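PDB 6SQX: peptide-binding protein from Photobacterium damsela subsp. piscicida, which probably acts as a secreted NlpC/P60 cysteine endopeptidase that cleaves the cell-wall peptidoglycan of potentially competing bacteria. Local coordinates for residues W209-T212 / S213-A216; G387-K390 / T391-S394. All coordinates share one frame; numbering follows the deposited sequence. Where two conformers were deposited one is given.

Contact 1. Residues W209-T212 / S213-A216; sequences WVPT and SSIA
Ser214 folds back on Pro211 and Val210 at a tight 3-10 turn joining two strands. Ser214 CB lies 3.4 Å from Pro211 O. Beyond it, in one of two conformers, OG sits between its own backbone N and carbonyl carbon (chi1 83°), a rotation that turns the hydroxyl to the same carbonyl: Ser214 OG donates to Pro211 O at 2.9 Å, in the carbonyl plane. The flank of Ser214 OG rests against a methyl, Val210 CG2, at 3.5 Å. Ser214 N grips Pro211 O as well, also at 2.9 Å, so one oxygen takes two bonds from one residue. The next bond of the same 3-10 kind, Ile215 N to Thr212 O (3.2 Å), leads into the strand. Ile215 CD1 lies 3.5 Å from Thr212 O, while its other branch, CG2, meets Val210 CG2 at 3.7 Å, the two apolar side chains crossing at a slant. Around the turn, Val210 packs on Ile201 of strand 198-203 and Val151 of strand 149-152, and Ile215 on Ile187 and Leu189 of strand 186-192. The turn thus links strands 206-211 and 215-217, the outermost strands of a five-stranded antiparallel sheet, consistent with the 3-10 turn before the last strand of an SH3-type barrel.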
ATOM      1  N   TRP A 209       6.954  -8.032  11.185  1.00 19.24           N
ATOM      2  CA  TRP A 209       7.026  -7.804  12.619  1.00 19.24           C
ATOM      3  C   TRP A 209       6.475  -6.429  12.984  1.00 19.28           C
ATOM      4  O   TRP A 209       6.709  -5.430  12.277  1.00 20.31           O
ATOM      5  CB  TRP A 209       8.488  -7.855  13.073  1.00 19.39           C
ATOM      6  CG  TRP A 209       9.164  -9.210  12.842  1.00 19.94           C
ATOM      7  CD1 TRP A 209       9.735  -9.654  11.683  1.00 20.69           C
ATOM      8  CD2 TRP A 209       9.322 -10.263  13.800  1.00 21.44           C
ATOM      9  NE1 TRP A 209      10.222 -10.939  11.855  1.00 21.46           N
ATOM     10  CE2 TRP A 209      10.005 -11.321  13.152  1.00 21.13           C
ATOM     11  CE3 TRP A 209       8.964 -10.408  15.140  1.00 22.92           C
ATOM     12  CZ2 TRP A 209      10.339 -12.518  13.802  1.00 22.79           C
ATOM     13  CZ3 TRP A 209       9.277 -11.602  15.784  1.00 23.02           C
ATOM     14  CH2 TRP A 209       9.979 -12.631  15.121  1.00 23.58           C
ATOM     15  N   VAL A 210       5.779  -6.366  14.116  1.00 18.96           N
ATOM     16  CA  VAL A 210       5.218  -5.113  14.638  1.00 19.09           C
ATOM     17  C   VAL A 210       5.439  -5.106  16.140  1.00 19.30           C
ATOM     18  O   VAL A 210       5.630  -6.160  16.752  1.00 20.70           O
ATOM     19  CB  VAL A 210       3.706  -4.998  14.362  1.00 20.13           C
ATOM     20  CG1 VAL A 210       3.409  -4.900  12.845  1.00 19.31           C
ATOM     21  CG2 VAL A 210       2.959  -6.169  15.054  1.00 20.22           C
ATOM     22  N   PRO A 211       5.392  -3.940  16.770  1.00 19.45           N
ATOM     23  CA  PRO A 211       5.473  -3.903  18.236  1.00 21.70           C
ATOM     24  C   PRO A 211       4.349  -4.724  18.844  1.00 22.76           C
ATOM     25  O   PRO A 211       3.199  -4.663  18.402  1.00 22.14           O
ATOM     26  CB  PRO A 211       5.290  -2.416  18.561  1.00 21.48           C
ATOM     27  CG  PRO A 211       5.754  -1.724  17.286  1.00 20.99           C
ATOM     28  CD  PRO A 211       5.250  -2.594  16.186  1.00 19.69           C
ATOM     29  N   THR A 212       4.696  -5.506  19.870  1.00 21.92           N
ATOM     30  CA  THR A 212       3.674  -6.310  20.530  1.00 22.86           C
ATOM     31  C   THR A 212       2.530  -5.445  21.058  1.00 22.16           C
ATOM     32  O   THR A 212       1.364  -5.862  21.021  1.00 23.25           O
ATOM     33  CB  THR A 212       4.319  -7.147  21.620  1.00 23.60           C
ATOM     34  OG1 THR A 212       5.280  -8.014  20.997  1.00 23.70           O
ATOM     35  CG2 THR A 212       3.271  -7.969  22.429  1.00 24.08           C
ATOM     36  N   SER A 213       2.829  -4.229  21.509  1.00 22.10           N
ATOM     37  CA  SER A 213       1.777  -3.357  22.015  1.00 22.37           C
ATOM     38  C   SER A 213       0.790  -2.922  20.938  1.00 22.09           C
ATOM     39  O   SER A 213      -0.255  -2.350  21.265  1.00 24.77           O
ATOM     40  CB  SER A 213       2.409  -2.125  22.670  1.00 25.63           C
ATOM     41  OG  SER A 213       3.211  -1.421  21.736  1.00 27.07           O
ATOM     42  N   SER A 214       1.095  -3.133  19.661  1.00 20.02           N
ATOM     43  CA  SER A 214       0.211  -2.685  18.591  0.51 20.60           C
ATOM     44  C   SER A 214      -0.807  -3.742  18.182  1.00 20.02           C
ATOM     45  O   SER A 214      -1.665  -3.465  17.336  1.00 20.04           O
ATOM     46  CB  SER A 214       1.027  -2.259  17.367  0.51 21.38           C
ATOM     47  OG  SER A 214       1.391  -3.376  16.568  0.51 22.43           O
ATOM     48  N   ILE A 215      -0.747  -4.939  18.776  1.00 19.70           N
ATOM     49  CA  ILE A 215      -1.637  -6.022  18.402  1.00 20.68           C
ATOM     50  C   ILE A 215      -2.238  -6.684  19.640  1.00 21.10           C
ATOM     51  O   ILE A 215      -1.752  -6.511  20.763  1.00 22.41           O
ATOM     52  CB  ILE A 215      -0.922  -7.065  17.491  1.00 20.33           C
ATOM     53  CG1 ILE A 215       0.415  -7.606  18.069  1.00 23.03           C
ATOM     54  CG2 ILE A 215      -0.561  -6.391  16.151  1.00 19.38           C
ATOM     55  CD1 ILE A 215       0.273  -8.632  19.151  1.00 24.80           C
ATOM     56  N   ALA A 216      -3.327  -7.421  19.418  1.00 20.52           N
ATOM     57  CA  ALA A 216      -3.975  -8.169  20.494  1.00 20.96           C
ATOM     58  C   ALA A 216      -4.651  -9.381  19.873  1.00 20.85           C
ATOM     59  O   ALA A 216      -5.028  -9.350  18.706  1.00 22.33           O
ATOM     60  CB  ALA A 216      -5.026  -7.281  21.178  1.00 22.27           C
TER

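Contact 2. Residues G387-K390 / T391-S394; sequences GNSK and TSTS. With EDO (1,2-ethanediol), chain L.
Gly387 lies against the returning chain, Gly387 CA 3.4 Å from Ser392 O in a nearly straight CA-H...O contact (165° at the hydrogen). Asn388 follows: its backbone N donates to a water that in turn donates to Ser392 OG, and in one of two conformers Asn388 OD1 comes within 3.0 Å of Ser392 OG. Ser389 reaches across the loop hydroxyl to hydroxyl, with Ser389 OG and Ser392 OG 2.8 Å apart. Both hydroxyls stand between their own backbone N and carbonyl carbon (chi1 74° and 68°), which brings them together on one face of the loop. The chain reverses through Lys390 and Thr391, with angles near those of a type I turn, while another water donates to Lys390 O (2.9 Å) and to Ser392 O (2.8 Å), bridging the two carbonyls. A further water bonds Thr391 OG1 and, weakly, Ser389 OG. Near the loop's base, Ser394 OG shares a hydrogen bond of 2.7 Å with O1 of a 1,2-ethanediol, probably from the crystallisation liquor. Water bridges and a serine pair thus knit together an exposed loop connecting the antiparallel neighbours 382-387 and 395-405, a beta-hairpin connection within the central sheet of the NlpC/P60 fold.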
ATOM      1  N   GLY A 387       8.120  -1.345 -15.559  1.00 21.16           N
ATOM      2  CA  GLY A 387       9.286  -1.970 -14.961  1.00 22.45           C
ATOM      3  C   GLY A 387      10.441  -2.040 -15.944  1.00 24.24           C
ATOM      4  O   GLY A 387      10.320  -1.636 -17.104  1.00 24.43           O
ATOM      5  N   ASN A 388      11.576  -2.563 -15.460  1.00 26.38           N
ATOM      6  CA  ASN A 388      12.822  -2.605 -16.222  0.55 28.36           C
ATOM      7  C   ASN A 388      13.039  -3.917 -16.962  1.00 30.39           C
ATOM      8  O   ASN A 388      14.082  -4.079 -17.591  1.00 32.83           O
ATOM      9  CB  ASN A 388      14.038  -2.313 -15.323  0.55 29.80           C
ATOM     10  CG  ASN A 388      14.343  -3.439 -14.323  0.55 33.13           C
ATOM     11  OD1 ASN A 388      13.776  -4.533 -14.384  0.55 35.09           O
ATOM     12  ND2 ASN A 388      15.253  -3.162 -13.392  0.55 33.98           N
ATOM     13  N   SER A 389      12.094  -4.852 -16.880  1.00 29.30           N
ATOM     14  CA  SER A 389      12.130  -6.097 -17.638  1.00 28.56           C
ATOM     15  C   SER A 389      10.695  -6.457 -18.006  1.00 29.28           C
ATOM     16  O   SER A 389       9.738  -5.860 -17.503  1.00 28.69           O
ATOM     17  CB  SER A 389      12.761  -7.247 -16.832  1.00 30.38           C
ATOM     18  OG  SER A 389      11.874  -7.711 -15.818  1.00 34.22           O
ATOM     19  N   LYS A 390      10.540  -7.463 -18.881  1.00 29.73           N
ATOM     20  CA  LYS A 390       9.202  -7.844 -19.330  1.00 30.89           C
ATOM     21  C   LYS A 390       8.254  -8.108 -18.164  1.00 30.23           C
ATOM     22  O   LYS A 390       7.092  -7.667 -18.182  1.00 31.27           O
ATOM     23  CB  LYS A 390       9.280  -9.082 -20.240  1.00 34.05           C
ATOM     24  CG  LYS A 390       7.910  -9.528 -20.770  1.00 37.55           C
ATOM     25  CD  LYS A 390       7.998 -10.680 -21.796  1.00 42.07           C
ATOM     26  CE  LYS A 390       8.577 -11.936 -21.178  1.00 46.34           C
ATOM     27  NZ  LYS A 390       8.575 -13.076 -22.165  1.00 47.32           N
ATOM     28  N   THR A 391       8.728  -8.803 -17.123  1.00 30.16           N
ATOM     29  CA  THR A 391       7.842  -9.254 -16.058  1.00 30.90           C
ATOM     30  C   THR A 391       7.973  -8.476 -14.752  1.00 29.86           C
ATOM     31  O   THR A 391       7.105  -8.620 -13.884  1.00 34.29           O
ATOM     32  CB  THR A 391       8.040 -10.748 -15.779  1.00 34.31           C
ATOM     33  OG1 THR A 391       9.392 -10.971 -15.370  1.00 35.60           O
ATOM     34  CG2 THR A 391       7.746 -11.560 -17.043  1.00 36.23           C
ATOM     35  N   SER A 392       9.009  -7.670 -14.568  1.00 27.01           N
ATOM     36  CA  SER A 392       9.116  -7.000 -13.277  1.00 26.78           C
ATOM     37  C   SER A 392       8.400  -5.656 -13.282  1.00 26.36           C
ATOM     38  O   SER A 392       8.136  -5.053 -14.326  1.00 26.26           O
ATOM     39  CB  SER A 392      10.575  -6.821 -12.872  1.00 29.84           C
ATOM     40  OG  SER A 392      11.210  -5.898 -13.725  1.00 32.51           O
ATOM     41  N   THR A 393       8.043  -5.209 -12.089  1.00 25.15           N
ATOM     42  CA  THR A 393       7.432  -3.903 -11.963  1.00 23.58           C
ATOM     43  C   THR A 393       8.149  -3.098 -10.892  1.00 23.65           C
ATOM     44  O   THR A 393       8.524  -3.614  -9.839  1.00 26.20           O
ATOM     45  CB  THR A 393       5.917  -4.008 -11.613  1.00 24.90           C
ATOM     46  OG1 THR A 393       5.756  -4.781 -10.424  1.00 26.39           O
ATOM     47  CG2 THR A 393       5.113  -4.649 -12.778  1.00 24.60           C
ATOM     48  N   SER A 394       8.336  -1.813 -11.179  1.00 21.98           N
ATOM     49  CA  SER A 394       8.893  -0.884 -10.214  1.00 22.45           C
ATOM     50  C   SER A 394       8.064   0.380 -10.052  1.00 21.01           C
ATOM     51  O   SER A 394       8.448   1.250  -9.272  1.00 21.36           O
ATOM     52  CB  SER A 394      10.329  -0.530 -10.594  1.00 26.82           C
ATOM     53  OG  SER A 394      10.370  -0.110 -11.925  1.00 29.48           O
TER
HETATM   54  C1  EDO L 510       9.689   2.705 -13.723  1.00 43.93           C
HETATM   55  O1  EDO L 510      10.406   2.488 -12.503  1.00 54.67           O
HETATM   56  C2  EDO L 510      10.639   2.553 -14.905  1.00 50.85           C
HETATM   57  O2  EDO L 510      11.193   1.231 -14.911  1.00 50.91           O
HETATM   58  O   HOH W   1      11.484  -3.214 -12.552  1.00 28.53           O
HETATM   59  O   HOH W   2      11.188 -10.517 -17.578  1.00 43.19           O
HETATM   60  O   HOH W   3       6.320  -5.664 -16.299  1.00 29.43           O

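Contacts 1 and 2 lie on opposite sides of the chain's centre, their own centres 34 Å apart and their nearest atoms about 22 Å apart, so neither touches the other. Both are short strand connections, but only contact 2 is a hairpin between adjacent strands. Residues 209-216 belong to the SH3-type region, residues 387-394 to the NlpC/P60 region, probably the peptidase part, which also holds Cys324, oxidised to cysteinesulfonic acid; neither contact includes it. Contact 1 is partly buried and held by direct bonds to backbone carbonyls, whereas contact 2 is at the surface and relies largely on water. A 1,2-ethanediol lies near each, about 4 Å from the Pro211 side chain and hydrogen-bonded to Ser394 OG.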